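Local coordinates for protein o-succinylbenzoate synthase (Synechococcus elongatus, PDB 2OZT) that converts 2-succinyl-6-hydroxy-2,4-cyclohexadiene-1-carboxylate to 2-succinylbenzoate with the help of a divalent metal ion, a step on the way to phylloquinone, at residues R26-I31 with S271-G276; G54-N59 with L84-F89. One frame throughout, in Å; residues are numbered along the deposited sequence.

Contact 1: R26-I31 with S271-G276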
ATOM      1  N   ARG A  26       9.800  10.458 -10.755  1.00 30.99           N
ATOM      2  CA  ARG A  26       9.146  11.571 -11.477  1.00 29.24           C
ATOM      3  C   ARG A  26       7.827  11.227 -12.197  1.00 26.87           C
ATOM      4  O   ARG A  26       7.079  12.107 -12.623  1.00 24.69           O
ATOM      5  CB  ARG A  26      10.139  12.223 -12.445  1.00 30.85           C
ATOM      6  CG  ARG A  26      11.312  12.835 -11.689  1.00 34.03           C
ATOM      7  CD  ARG A  26      12.460  13.275 -12.595  1.00 39.54           C
ATOM      8  NE  ARG A  26      13.625  13.640 -11.782  1.00 43.42           N
ATOM      9  CZ  ARG A  26      13.707  14.732 -11.021  1.00 44.76           C
ATOM     10  NH1 ARG A  26      12.697  15.599 -10.956  1.00 45.46           N
ATOM     11  NH2 ARG A  26      14.807  14.959 -10.317  1.00 45.99           N
ATOM     12  N   SER A  27       7.524   9.935 -12.280  1.00 25.02           N
ATOM     13  CA  SER A  27       6.347   9.499 -12.989  1.00 22.94           C
ATOM     14  C   SER A  27       5.999   8.109 -12.478  1.00 21.58           C
ATOM     15  O   SER A  27       6.806   7.481 -11.790  1.00 20.37           O
ATOM     16  CB  SER A  27       6.637   9.415 -14.494  1.00 24.04           C
ATOM     17  OG  SER A  27       7.534   8.361 -14.767  1.00 25.45           O
ATOM     18  N   ARG A  28       4.774   7.683 -12.783  1.00 19.35           N
ATOM     19  CA  ARG A  28       4.332   6.288 -12.562  1.00 17.18           C
ATOM     20  C   ARG A  28       3.771   5.775 -13.868  1.00 15.39           C
ATOM     21  O   ARG A  28       3.077   6.511 -14.550  1.00 17.42           O
ATOM     22  CB  ARG A  28       3.226   6.192 -11.490  1.00 16.01           C
ATOM     23  CG  ARG A  28       3.772   6.167 -10.063  1.00 17.71           C
ATOM     24  CD  ARG A  28       4.300   4.792  -9.801  1.00 19.72           C
ATOM     25  NE  ARG A  28       3.300   3.825  -9.326  1.00 15.91           N
ATOM     26  CZ  ARG A  28       3.308   2.513  -9.601  1.00 12.74           C
ATOM     27  NH1 ARG A  28       2.427   1.723  -8.982  1.00 13.30           N
ATOM     28  NH2 ARG A  28       4.156   2.007 -10.499  1.00 14.00           N
ATOM     29  N   SER A  29       4.042   4.510 -14.171  1.00 14.29           N
ATOM     30  CA  SER A  29       3.522   3.863 -15.395  1.00 14.51           C
ATOM     31  C   SER A  29       2.718   2.634 -14.982  1.00 14.43           C
ATOM     32  O   SER A  29       2.889   2.094 -13.883  1.00 14.48           O
ATOM     33  CB  SER A  29       4.668   3.451 -16.294  1.00 15.11           C
ATOM     34  OG  SER A  29       5.346   4.621 -16.758  1.00 17.86           O
ATOM     35  N   GLY A  30       1.855   2.179 -15.892  1.00 13.50           N
ATOM     36  CA  GLY A  30       1.058   0.955 -15.635  1.00 13.27           C
ATOM     37  C   GLY A  30       0.230   0.642 -16.836  1.00 13.16           C
ATOM     38  O   GLY A  30       0.448   1.199 -17.927  1.00 12.76           O
ATOM     39  N   ILE A  31      -0.725  -0.259 -16.624  1.00 11.83           N
ATOM     40  CA  ILE A  31      -1.642  -0.685 -17.680  1.00 12.01           C
ATOM     41  C   ILE A  31      -3.048  -0.525 -17.190  1.00 12.43           C
ATOM     42  O   ILE A  31      -3.369  -0.887 -16.034  1.00 12.52           O
ATOM     43  CB  ILE A  31      -1.407  -2.145 -17.957  1.00 12.20           C
ATOM     44  CG1 ILE A  31      -0.078  -2.376 -18.696  1.00 14.40           C
ATOM     45  CG2 ILE A  31      -2.546  -2.745 -18.791  1.00 12.93           C
ATOM     46  CD1 ILE A  31       0.370  -3.849 -18.593  1.00 15.35           C
ATOM     47  N   SER A 271      -2.444   0.173   2.298  1.00 11.92           N
ATOM     48  CA  SER A 271      -1.735   1.344   1.801  1.00 12.82           C
ATOM     49  C   SER A 271      -1.606   1.426   0.320  1.00 13.22           C
ATOM     50  O   SER A 271      -1.914   0.466  -0.424  1.00 12.45           O
ATOM     51  CB  SER A 271      -0.345   1.408   2.447  1.00 14.79           C
ATOM     52  OG  SER A 271       0.529   0.510   1.833  1.00 18.95           O
ATOM     53  N   SER A 272      -1.222   2.627  -0.107  1.00 12.86           N
ATOM     54  CA  SER A 272      -1.103   2.939  -1.532  1.00 12.93           C
ATOM     55  C   SER A 272       0.237   2.599  -2.140  1.00 14.39           C
ATOM     56  O   SER A 272       1.283   2.757  -1.514  1.00 15.45           O
ATOM     57  CB  SER A 272      -1.346   4.432  -1.741  1.00 13.73           C
ATOM     58  OG  SER A 272      -1.192   4.775  -3.119  1.00 13.95           O
ATOM     59  N   ALA A 273       0.228   2.122  -3.372  1.00 13.30           N
ATOM     60  CA  ALA A 273       1.442   1.916  -4.167  1.00 13.97           C
ATOM     61  C   ALA A 273       1.508   3.005  -5.253  1.00 14.27           C
ATOM     62  O   ALA A 273       2.023   2.750  -6.354  1.00 14.42           O
ATOM     63  CB  ALA A 273       1.374   0.558  -4.843  1.00 15.44           C
ATOM     64  N   LEU A 274       0.978   4.197  -4.951  1.00 14.06           N
ATOM     65  CA  LEU A 274       0.927   5.302  -5.935  1.00 15.77           C
ATOM     66  C   LEU A 274       0.300   4.843  -7.235  1.00 15.79           C
ATOM     67  O   LEU A 274       0.821   5.070  -8.349  1.00 16.57           O
ATOM     68  CB  LEU A 274       2.335   5.899  -6.167  1.00 15.78           C
ATOM     69  CG  LEU A 274       3.016   6.489  -4.930  1.00 18.60           C
ATOM     70  CD1 LEU A 274       4.371   7.045  -5.366  1.00 21.78           C
ATOM     71  CD2 LEU A 274       2.170   7.569  -4.265  1.00 21.90           C
ATOM     72  N   GLU A 275      -0.843   4.189  -7.082  1.00 14.87           N
ATOM     73  CA  GLU A 275      -1.615   3.690  -8.220  1.00 14.26           C
ATOM     74  C   GLU A 275      -2.646   4.745  -8.636  1.00 14.27           C
ATOM     75  O   GLU A 275      -2.848   5.745  -7.955  1.00 15.34           O
ATOM     76  CB  GLU A 275      -2.291   2.339  -7.873  1.00 14.16           C
ATOM     77  CG  GLU A 275      -3.310   2.403  -6.758  1.00 14.44           C
ATOM     78  CD  GLU A 275      -2.700   2.631  -5.371  1.00 14.74           C
ATOM     79  OE1 GLU A 275      -2.736   3.788  -4.903  1.00 17.20           O
ATOM     80  OE2 GLU A 275      -2.241   1.648  -4.769  1.00 15.58           O
ATOM     81  N   GLY A 276      -3.332   4.509  -9.762  1.00 14.87           N
ATOM     82  CA  GLY A 276      -4.274   5.512 -10.247  1.00 16.03           C
ATOM     83  C   GLY A 276      -5.684   5.258  -9.739  1.00 15.68           C
ATOM     84  O   GLY A 276      -5.914   4.369  -8.883  1.00 14.80           O
TER

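Contact 2: G54-N59 with L84-F89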
ATOM      1  N   GLY A  54       9.397  -5.999  -4.995  1.00 23.48           N
ATOM      2  CA  GLY A  54       9.287  -7.320  -5.590  1.00 22.97           C
ATOM      3  C   GLY A  54       9.903  -7.460  -6.978  1.00 23.25           C
ATOM      4  O   GLY A  54      10.534  -6.529  -7.504  1.00 24.94           O
ATOM      5  N   SER A  55       9.663  -8.612  -7.594  1.00 22.86           N
ATOM      6  CA  SER A  55      10.297  -8.958  -8.863  1.00 22.95           C
ATOM      7  C   SER A  55       9.451  -8.676 -10.095  1.00 21.87           C
ATOM      8  O   SER A  55       9.941  -8.813 -11.223  1.00 21.87           O
ATOM      9  CB  SER A  55      10.681 -10.449  -8.881  1.00 23.61           C
ATOM     10  OG  SER A  55       9.536 -11.266  -8.678  1.00 27.43           O
ATOM     11  N   GLU A  56       8.186  -8.305  -9.898  1.00 19.42           N
ATOM     12  CA  GLU A  56       7.330  -8.094 -11.073  1.00 18.30           C
ATOM     13  C   GLU A  56       7.705  -6.780 -11.752  1.00 18.42           C
ATOM     14  O   GLU A  56       7.919  -5.737 -11.087  1.00 18.87           O
ATOM     15  CB  GLU A  56       5.864  -8.036 -10.619  1.00 18.52           C
ATOM     16  CG  GLU A  56       4.879  -7.760 -11.746  1.00 15.42           C
ATOM     17  CD  GLU A  56       3.433  -7.888 -11.232  1.00 16.23           C
ATOM     18  OE1 GLU A  56       3.240  -7.672 -10.016  1.00 16.07           O
ATOM     19  OE2 GLU A  56       2.507  -8.144 -12.053  1.00 15.56           O
ATOM     20  N   THR A  57       7.800  -6.826 -13.079  1.00 17.56           N
ATOM     21  CA  THR A  57       8.066  -5.616 -13.865  1.00 17.15           C
ATOM     22  C   THR A  57       6.906  -5.327 -14.809  1.00 15.70           C
ATOM     23  O   THR A  57       6.209  -6.226 -15.237  1.00 15.78           O
ATOM     24  CB  THR A  57       9.349  -5.747 -14.730  1.00 17.43           C
ATOM     25  OG1 THR A  57       9.155  -6.786 -15.705  1.00 19.62           O
ATOM     26  CG2 THR A  57      10.582  -6.049 -13.822  1.00 20.96           C
ATOM     27  N   LEU A  58       6.721  -4.058 -15.127  1.00 14.82           N
ATOM     28  CA  LEU A  58       5.691  -3.689 -16.063  1.00 14.49           C
ATOM     29  C   LEU A  58       5.962  -4.390 -17.387  1.00 15.03           C
ATOM     30  O   LEU A  58       5.018  -4.834 -18.076  1.00 14.44           O
ATOM     31  CB  LEU A  58       5.649  -2.185 -16.249  1.00 14.32           C
ATOM     32  CG  LEU A  58       4.515  -1.702 -17.152  1.00 15.87           C
ATOM     33  CD1 LEU A  58       3.148  -2.106 -16.572  1.00 18.50           C
ATOM     34  CD2 LEU A  58       4.588  -0.189 -17.360  1.00 17.88           C
ATOM     35  N   ASN A  59       7.215  -4.498 -17.807  1.00 13.80           N
ATOM     36  CA  ASN A  59       7.474  -5.217 -19.079  1.00 14.58           C
ATOM     37  C   ASN A  59       6.980  -6.640 -19.073  1.00 14.50           C
ATOM     38  O   ASN A  59       6.447  -7.140 -20.098  1.00 15.39           O
ATOM     39  CB  ASN A  59       8.971  -5.179 -19.408  1.00 15.70           C
ATOM     40  CG  ASN A  59       9.423  -3.811 -19.855  1.00 16.42           C
ATOM     41  OD1 ASN A  59       8.627  -2.892 -20.061  1.00 18.13           O
ATOM     42  ND2 ASN A  59      10.752  -3.647 -19.963  1.00 18.13           N
ATOM     43  N   LEU A  84       3.334 -12.672 -11.185  1.00 17.34           N
ATOM     44  CA  LEU A  84       2.844 -11.349 -11.644  1.00 15.93           C
ATOM     45  C   LEU A  84       1.611 -10.917 -10.812  1.00 14.85           C
ATOM     46  O   LEU A  84       0.475 -10.847 -11.322  1.00 14.43           O
ATOM     47  CB  LEU A  84       2.444 -11.421 -13.116  1.00 16.26           C
ATOM     48  CG  LEU A  84       3.547 -11.879 -14.087  1.00 15.15           C
ATOM     49  CD1 LEU A  84       2.970 -12.038 -15.520  1.00 18.82           C
ATOM     50  CD2 LEU A  84       4.748 -10.932 -14.052  1.00 17.55           C
ATOM     51  N   PRO A  85       1.810 -10.653  -9.521  1.00 14.10           N
ATOM     52  CA  PRO A  85       0.645 -10.372  -8.658  1.00 14.02           C
ATOM     53  C   PRO A  85      -0.109  -9.096  -8.990  1.00 13.92           C
ATOM     54  O   PRO A  85      -1.334  -9.063  -8.829  1.00 13.57           O
ATOM     55  CB  PRO A  85       1.242 -10.284  -7.250  1.00 14.24           C
ATOM     56  CG  PRO A  85       2.711  -9.987  -7.470  1.00 16.31           C
ATOM     57  CD  PRO A  85       3.081 -10.687  -8.781  1.00 15.42           C
ATOM     58  N   ALA A  86       0.569  -8.047  -9.461  1.00 13.38           N
ATOM     59  CA  ALA A  86      -0.188  -6.858  -9.908  1.00 12.55           C
ATOM     60  C   ALA A  86      -1.105  -7.180 -11.107  1.00 12.37           C
ATOM     61  O   ALA A  86      -2.207  -6.645 -11.186  1.00 13.53           O
ATOM     62  CB  ALA A  86       0.771  -5.665 -10.197  1.00 13.69           C
ATOM     63  N   ALA A  87      -0.608  -8.030 -12.013  1.00 11.90           N
ATOM     64  CA  ALA A  87      -1.474  -8.486 -13.121  1.00 12.00           C
ATOM     65  C   ALA A  87      -2.663  -9.288 -12.600  1.00 13.39           C
ATOM     66  O   ALA A  87      -3.789  -9.081 -13.087  1.00 14.21           O
ATOM     67  CB  ALA A  87      -0.657  -9.302 -14.117  1.00 13.78           C
ATOM     68  N   GLN A  88      -2.437 -10.189 -11.640  1.00 13.44           N
ATOM     69  CA  GLN A  88      -3.540 -10.904 -10.991  1.00 14.74           C
ATOM     70  C   GLN A  88      -4.564  -9.918 -10.415  1.00 14.53           C
ATOM     71  O   GLN A  88      -5.785 -10.079 -10.595  1.00 14.84           O
ATOM     72  CB  GLN A  88      -3.060 -11.848  -9.899  1.00 14.37           C
ATOM     73  CG  GLN A  88      -2.114 -12.976 -10.338  1.00 17.76           C
ATOM     74  CD  GLN A  88      -1.650 -13.802  -9.131  1.00 19.68           C
ATOM     75  OE1 GLN A  88      -1.085 -13.268  -8.152  1.00 24.84           O
ATOM     76  NE2 GLN A  88      -1.835 -15.117  -9.222  1.00 25.98           N
ATOM     77  N   PHE A  89      -4.106  -8.889  -9.716  1.00 14.48           N
ATOM     78  CA  PHE A  89      -5.027  -7.892  -9.162  1.00 13.65           C
ATOM     79  C   PHE A  89      -5.785  -7.185 -10.269  1.00 14.53           C
ATOM     80  O   PHE A  89      -7.028  -7.036 -10.213  1.00 13.45           O
ATOM     81  CB  PHE A  89      -4.233  -6.846  -8.343  1.00 13.75           C
ATOM     82  CG  PHE A  89      -5.007  -5.593  -8.027  1.00 11.38           C
ATOM     83  CD1 PHE A  89      -5.821  -5.509  -6.914  1.00 12.10           C
ATOM     84  CD2 PHE A  89      -4.951  -4.474  -8.878  1.00 13.41           C
ATOM     85  CE1 PHE A  89      -6.503  -4.349  -6.590  1.00 11.14           C
ATOM     86  CE2 PHE A  89      -5.657  -3.302  -8.574  1.00 13.52           C
ATOM     87  CZ  PHE A  89      -6.438  -3.229  -7.430  1.00 12.14           C
TER

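Contact 1: R26-I31 with S271-G276
R28 reaches off strand 23-36 to the backbone of the A273-L274 turn, and everything that crosses between 26-31 and 271-276 runs through this one side chain. Its CB points toward the loop but only skirts it, 4.1 Å from L274 O. R28 CG then lies 3.6 Å from L274 O and passes L274 CB, the two side chains crossing at about a right angle. The chain is bent at chi2 (-77°) and again at chi3 (-86°), which turns the guanidinium toward the carbonyls. NE donates to L274 O at 2.9 Å, arriving from above the carbonyl plane instead of within it; R304 NH1 is a second donor to that oxygen. This is where the two domains of an enolase-superfamily enzyme meet: the strand belongs to the N-terminal domain, the loop follows the last barrel strand, 268-270, and A273 lies close to K245, the predicted proton acceptor. Further out, NH1 bonds A273 O, also at 2.9 Å and nearly end-on to the C=O, though the N-H is bent to 131°. NH1 also donates to A48 O and NH2 to P49 O, so the buried group is held by carbonyls from both domains. A methionine here would probably cost A273 O and the carbonyls of A48 and P49 their arginine donor, L274 O keeping R304 NH1, and weaken the tie between loop and strand. Behind those carbonyls the loop braces itself with an ST turn, L274 N to S272 OG at 2.9 Å, while E275 OE2 accepts from A273 N at 2.9 Å.

Contact 2: G54-N59 with L84-F89
E56 sends its carboxylate into the first turn of helix 85-97, where it meets the backbone of L84 through A87. Hydrogen bonds come first. OE1 takes the N-H of A86 at 2.8 Å and OE2 that of A87 at 3.1 Å, with N-H...O angles of 160° and 155°. Each oxygen uses its syn lone pair, the one on the side of its mate, so the carboxylate faces two successive amides as a fork, one prong to each, and its rotation is fixed. The side chain is nearly straight: CG stands anti to the backbone N (chi1 178°) and the chain stays extended beyond it, which carries the acid directly from its loop to the helix.

Van der Waals contacts flank that fork, with carbons of L84, P85 and A86 close against the carboxylate oxygens. L84 crosses E56 at about a right angle, its CD2 3.9 Å from E56 CG and its CB 3.4 Å from E56 OE2. P85 brings its ring up to the other oxygen, CD lying 3.3 Å from OE1, and the A86 methyl lies against OE1 as well, CB at 3.2 Å. Proline has no N-H to offer, so the pairing begins at A86.

As for charge, the helix dipole and the two amides probably favour the ionised acid, while D61 of helix 58-67 brings a like charge close to OE2 and should work against this.

L84 holds the N-cap position, but the amides of A86 and A87, which at the start of a helix lack an acceptor in the preceding turn, are met by E56. An acid from a separate loop thus takes up N-H groups of a helix's first turn, here tying the segment that leads into helix 58-67 to the start of helix 85-97 within the N-terminal domain.

Both contacts are largely buried, contact 1 wholly so, whereas the E56 and L84 of contact 2 remain partly exposed. Their chemistry is opposite in sign: in contact 1 a cationic side chain donates to loop carbonyls, in contact 2 an acidic one accepts from amides at a helix start. Their places differ too, since 26-31 with 271-276 spans the interface between the N-terminal domain and the barrel, while 54-59 with 84-89 joins parts of the N-terminal domain alone. Their centres are 13 Å apart, and L58 bridges them by packing its CD1 on I31 CD1 at 3.9 Å and its CD2 on S29 CB at 3.8 Å, so helix 58-67 rests on strand 23-36.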